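Phenylalanine/tyrosine ammonia-lyase (PDB 1Y2M) catalyses the non-oxidative deamination of L-phenylalanine and L-tyrosine to trans-cinnamic and p-coumaric acid, the commitment step of phenylpropanoid metabolism. Local coordinates at residues M169-N174 against V274-A279; Q493-E496 against V502-L505. All blocks are in the same frame, centred on the assembly; numbering follows the deposited sequence. Where two conformers were deposited one is given.

Interaction 1 of 2, residues M169-N174 against V274-A279; sequences MTIRVN and VSASMA
The outward face of the peptide group joining A276 to S277 is covered by the terminal methyl of I171, while its other face turns into the helix to which it belongs. I171 CD1 stands above this flat group on the side of the nitrogen, 3.6 Å from S277 N and 3.9 Å from A276 C. The A276 methyl rises from the same face beside it, with A276 CB and I171 CD1 4.0 Å apart; S277 CB lies close to the peptide plane, past the nitrogen, 4.2 Å from I171 CD1. The ethyl branch of I171 makes this reach because CG1 is anti to the carbonyl carbon (chi1 -66°) and CD1 continues the chain nearly extended (chi2 167°). A methyl thus rests directly on helix backbone, which the small side chains of A276 and S277 leave accessible, and the helices come to a CA-CA distance of 7.1 Å between I171 and S277. The contact is apolar, yet two turns before I171 on the same helix V164 O is hydrogen-bonded to the S277 hydroxyl, adding a polar tie. M278, a selenomethionine whose CB points away from 169-174, packs on helix 506-560. This is close helix-to-helix packing, an isoleucine of one helix set against small residues of the other, joining the short helix 162-176 to the start of the long helix 273-303 in the mainly helical PAL/histidase fold.

Interaction 2 of 2, residues Q493-E496 against V502-L505; sequences QPAE and VNSL
N503 points the end of its side chain at the main chain of Q493 and engages both polar groups there, the C=O directly and the N-H through a water. Its amide nitrogen is shared between two carbonyls, Q500 O and Q493 O; N503 ND2 lies 3.0 Å from Q493 O, with that acceptor in the plane of the amide. The N-H...O angle of 147° leaves the bond somewhat bent, although the nitrogen sits almost straight ahead of the carbonyl (C=O...N angle 162°). The other end works through the water, which donates to N503 OD1 at 2.7 Å and accepts from Q493 N at 2.8 Å. The A495 methyl lies off the amide plane, above and past the nitrogen end, with A495 CB 4.1 Å from N503 ND2. With CG between the backbone N and the carbonyl carbon (chi1 47°), the amide is turned toward Q493. Q493 O also takes a weak bond from A495 N across the inverse gamma turn centred on P494. The Q493 side chain leads off to K434 of the second subunit, while the E496 carboxylate pairs with K468 of that subunit and with N499 and Q500 of its own chain. Engaging both ends of the buried N503 amide fixes its rotation, consistent with a role in setting the course of the chain into E496, a cinnamate-binding residue.

In the fold
Both contacts are buried, but they hold different kinds of element. Interaction 1 joins two helices about 100 residues apart in sequence, within a single subunit, with no hydrogen bond between the two segments themselves; interaction 2 closes a short stretch of irregular chain between helices 468-484 and 506-560, using an amide, a backbone carbonyl and a water. The first lies away from the annotated sites and touches no other subunit, whereas the second contains E496 of the cinnamate site and lies against other subunits of the tetramer. Their centres are 21 Å apart and they do not touch, yet helix 506-560, which begins directly after 502-505, also packs on S275 and M278 of interaction 1.

Interaction 1 of 2, residues M169-N174 against V274-A279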
# COMPACT_ATOMS: atom_id res chain seq x y z
N MSE B 169 0.99 -28.06 -15.41
CA MSE B 169 1.18 -29.49 -15.68
C MSE B 169 2.54 -29.76 -16.28
O MSE B 169 3.16 -30.78 -15.95
CB MSE B 169 0.07 -30.08 -16.53
CG MSE B 169 -1.24 -29.96 -15.82
SE MSE B 169 -2.64 -31.09 -16.72
CE MSE B 169 -3.08 -29.86 -18.27
N THR B 170 3.00 -28.88 -17.16
CA THR B 170 4.27 -29.04 -17.84
C THR B 170 5.43 -28.99 -16.81
O THR B 170 6.36 -29.82 -16.79
CB THR B 170 4.46 -27.93 -18.89
OG1 THR B 170 3.39 -27.98 -19.86
CG2 THR B 170 5.74 -28.07 -19.59
N ILE B 171 5.40 -27.93 -15.99
CA ILE B 171 6.46 -27.72 -14.97
C ILE B 171 6.38 -28.86 -13.96
O ILE B 171 7.40 -29.38 -13.53
CB ILE B 171 6.31 -26.35 -14.27
CG1 ILE B 171 6.57 -25.23 -15.28
CG2 ILE B 171 7.11 -26.24 -13.01
CD1 ILE B 171 6.15 -23.84 -14.78
N ARG B 172 5.16 -29.26 -13.60
CA ARG B 172 5.01 -30.35 -12.62
C ARG B 172 5.70 -31.61 -13.14
O ARG B 172 6.45 -32.25 -12.40
CB ARG B 172 3.54 -30.65 -12.35
CG ARG B 172 3.32 -31.87 -11.48
CD ARG B 172 4.48 -31.98 -10.46
NE ARG B 172 4.06 -31.52 -9.22
CZ ARG B 172 4.79 -31.17 -8.17
NH1 ARG B 172 6.13 -31.15 -8.10
NH2 ARG B 172 4.10 -30.80 -7.15
N VAL B 173 5.48 -31.96 -14.40
CA VAL B 173 6.14 -33.13 -14.97
C VAL B 173 7.66 -32.98 -14.93
O VAL B 173 8.38 -33.90 -14.52
CB VAL B 173 5.67 -33.44 -16.42
CG1 VAL B 173 6.50 -34.52 -17.05
CG2 VAL B 173 4.18 -33.83 -16.41
N ASN B 174 8.14 -31.85 -15.41
CA ASN B 174 9.58 -31.64 -15.45
C ASN B 174 10.17 -31.82 -14.07
O ASN B 174 11.19 -32.49 -13.94
CB ASN B 174 9.90 -30.26 -15.98
CG ASN B 174 11.38 -30.06 -16.28
OD1 ASN B 174 11.91 -30.65 -17.21
ND2 ASN B 174 12.05 -29.21 -15.49
N VAL B 274 2.13 -24.14 -10.07
CA VAL B 274 1.05 -23.30 -10.54
C VAL B 274 1.49 -21.84 -10.50
O VAL B 274 1.36 -21.12 -11.49
CB VAL B 274 -0.20 -23.53 -9.71
CG1 VAL B 274 -1.32 -22.61 -10.17
CG2 VAL B 274 -0.62 -25.03 -9.75
N SER B 275 2.05 -21.41 -9.38
CA SER B 275 2.58 -20.04 -9.33
C SER B 275 3.73 -19.83 -10.31
O SER B 275 3.81 -18.79 -10.97
CB SER B 275 3.02 -19.69 -7.91
OG SER B 275 3.90 -20.68 -7.44
N ALA B 276 4.62 -20.82 -10.44
CA ALA B 276 5.70 -20.71 -11.44
C ALA B 276 5.12 -20.59 -12.87
O ALA B 276 5.65 -19.86 -13.73
CB ALA B 276 6.64 -21.87 -11.33
N SER B 277 4.09 -21.38 -13.15
CA SER B 277 3.47 -21.29 -14.46
C SER B 277 2.94 -19.87 -14.71
O SER B 277 3.26 -19.20 -15.70
CB SER B 277 2.31 -22.25 -14.55
OG SER B 277 1.68 -22.02 -15.79
N MSE B 278 2.08 -19.40 -13.81
CA MSE B 278 1.49 -18.07 -14.03
C MSE B 278 2.53 -16.95 -14.06
O MSE B 278 2.42 -15.98 -14.85
CB MSE B 278 0.43 -17.74 -12.99
CG MSE B 278 -0.40 -16.57 -13.44
SE MSE B 278 -2.06 -16.47 -12.39
CE MSE B 278 -3.20 -15.43 -13.72
N ALA B 279 3.53 -17.08 -13.19
CA ALA B 279 4.64 -16.16 -13.14
C ALA B 279 5.45 -16.15 -14.45
O ALA B 279 5.89 -15.09 -14.89
CB ALA B 279 5.52 -16.44 -11.92

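Interaction 2 of 2, residues Q493-E496 against V502-L505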
# COMPACT_ATOMS: atom_id res chain seq x y z
N GLN B 493 -0.53 -14.49 6.53
CA GLN B 493 -1.33 -14.90 7.67
C GLN B 493 -0.73 -16.18 8.27
O GLN B 493 -0.14 -16.98 7.55
CB GLN B 493 -2.77 -15.19 7.27
CG GLN B 493 -3.46 -13.99 6.62
CD GLN B 493 -3.51 -12.79 7.59
OE1 GLN B 493 -3.90 -12.95 8.76
NE2 GLN B 493 -3.08 -11.60 7.11
N PRO B 494 -0.98 -16.42 9.55
CA PRO B 494 -0.51 -17.63 10.27
C PRO B 494 -1.24 -18.91 9.95
O PRO B 494 -1.90 -19.49 10.84
CB PRO B 494 -0.75 -17.26 11.73
CG PRO B 494 -1.91 -16.39 11.67
CD PRO B 494 -1.66 -15.51 10.49
N ALA B 495 -1.05 -19.42 8.75
CA ALA B 495 -1.83 -20.50 8.25
C ALA B 495 -1.59 -21.87 8.83
O ALA B 495 -0.46 -22.26 9.16
CB ALA B 495 -1.73 -20.56 6.71
N GLU B 496 -2.66 -22.63 8.90
CA GLU B 496 -2.61 -24.05 9.25
C GLU B 496 -2.00 -24.35 10.62
O GLU B 496 -0.99 -25.02 10.72
CB GLU B 496 -1.86 -24.83 8.16
CG GLU B 496 -2.22 -26.30 8.12
CD GLU B 496 -1.01 -27.21 8.19
OE1 GLU B 496 -0.10 -27.16 7.32
OE2 GLU B 496 -0.98 -27.98 9.14
N VAL B 502 4.87 -18.77 7.81
CA VAL B 502 5.34 -18.04 6.64
C VAL B 502 4.86 -18.81 5.42
O VAL B 502 5.00 -20.03 5.32
CB VAL B 502 6.85 -17.79 6.63
CG1 VAL B 502 7.23 -16.69 7.66
CG2 VAL B 502 7.64 -19.05 6.89
N ASN B 503 4.29 -18.07 4.46
CA ASN B 503 3.80 -18.64 3.20
C ASN B 503 4.00 -17.57 2.13
O ASN B 503 3.87 -16.38 2.43
CB ASN B 503 2.35 -19.08 3.29
CG ASN B 503 1.48 -18.04 3.95
OD1 ASN B 503 0.94 -17.16 3.29
ND2 ASN B 503 1.27 -18.19 5.25
N SER B 504 4.38 -17.98 0.91
CA SER B 504 4.89 -17.06 -0.10
C SER B 504 3.85 -16.14 -0.76
O SER B 504 4.24 -15.05 -1.29
CB SER B 504 5.64 -17.78 -1.23
OG SER B 504 4.74 -18.39 -2.12
N LEU B 505 2.60 -16.62 -0.86
CA LEU B 505 1.54 -15.89 -1.57
C LEU B 505 1.89 -15.64 -3.06
O LEU B 505 1.35 -14.72 -3.72
CB LEU B 505 1.19 -14.57 -0.87
CG LEU B 505 0.80 -14.70 0.60
CD1 LEU B 505 0.62 -13.29 1.14
CD2 LEU B 505 -0.48 -15.56 0.65
O HOH W 1 -1.28 -16.05 4.31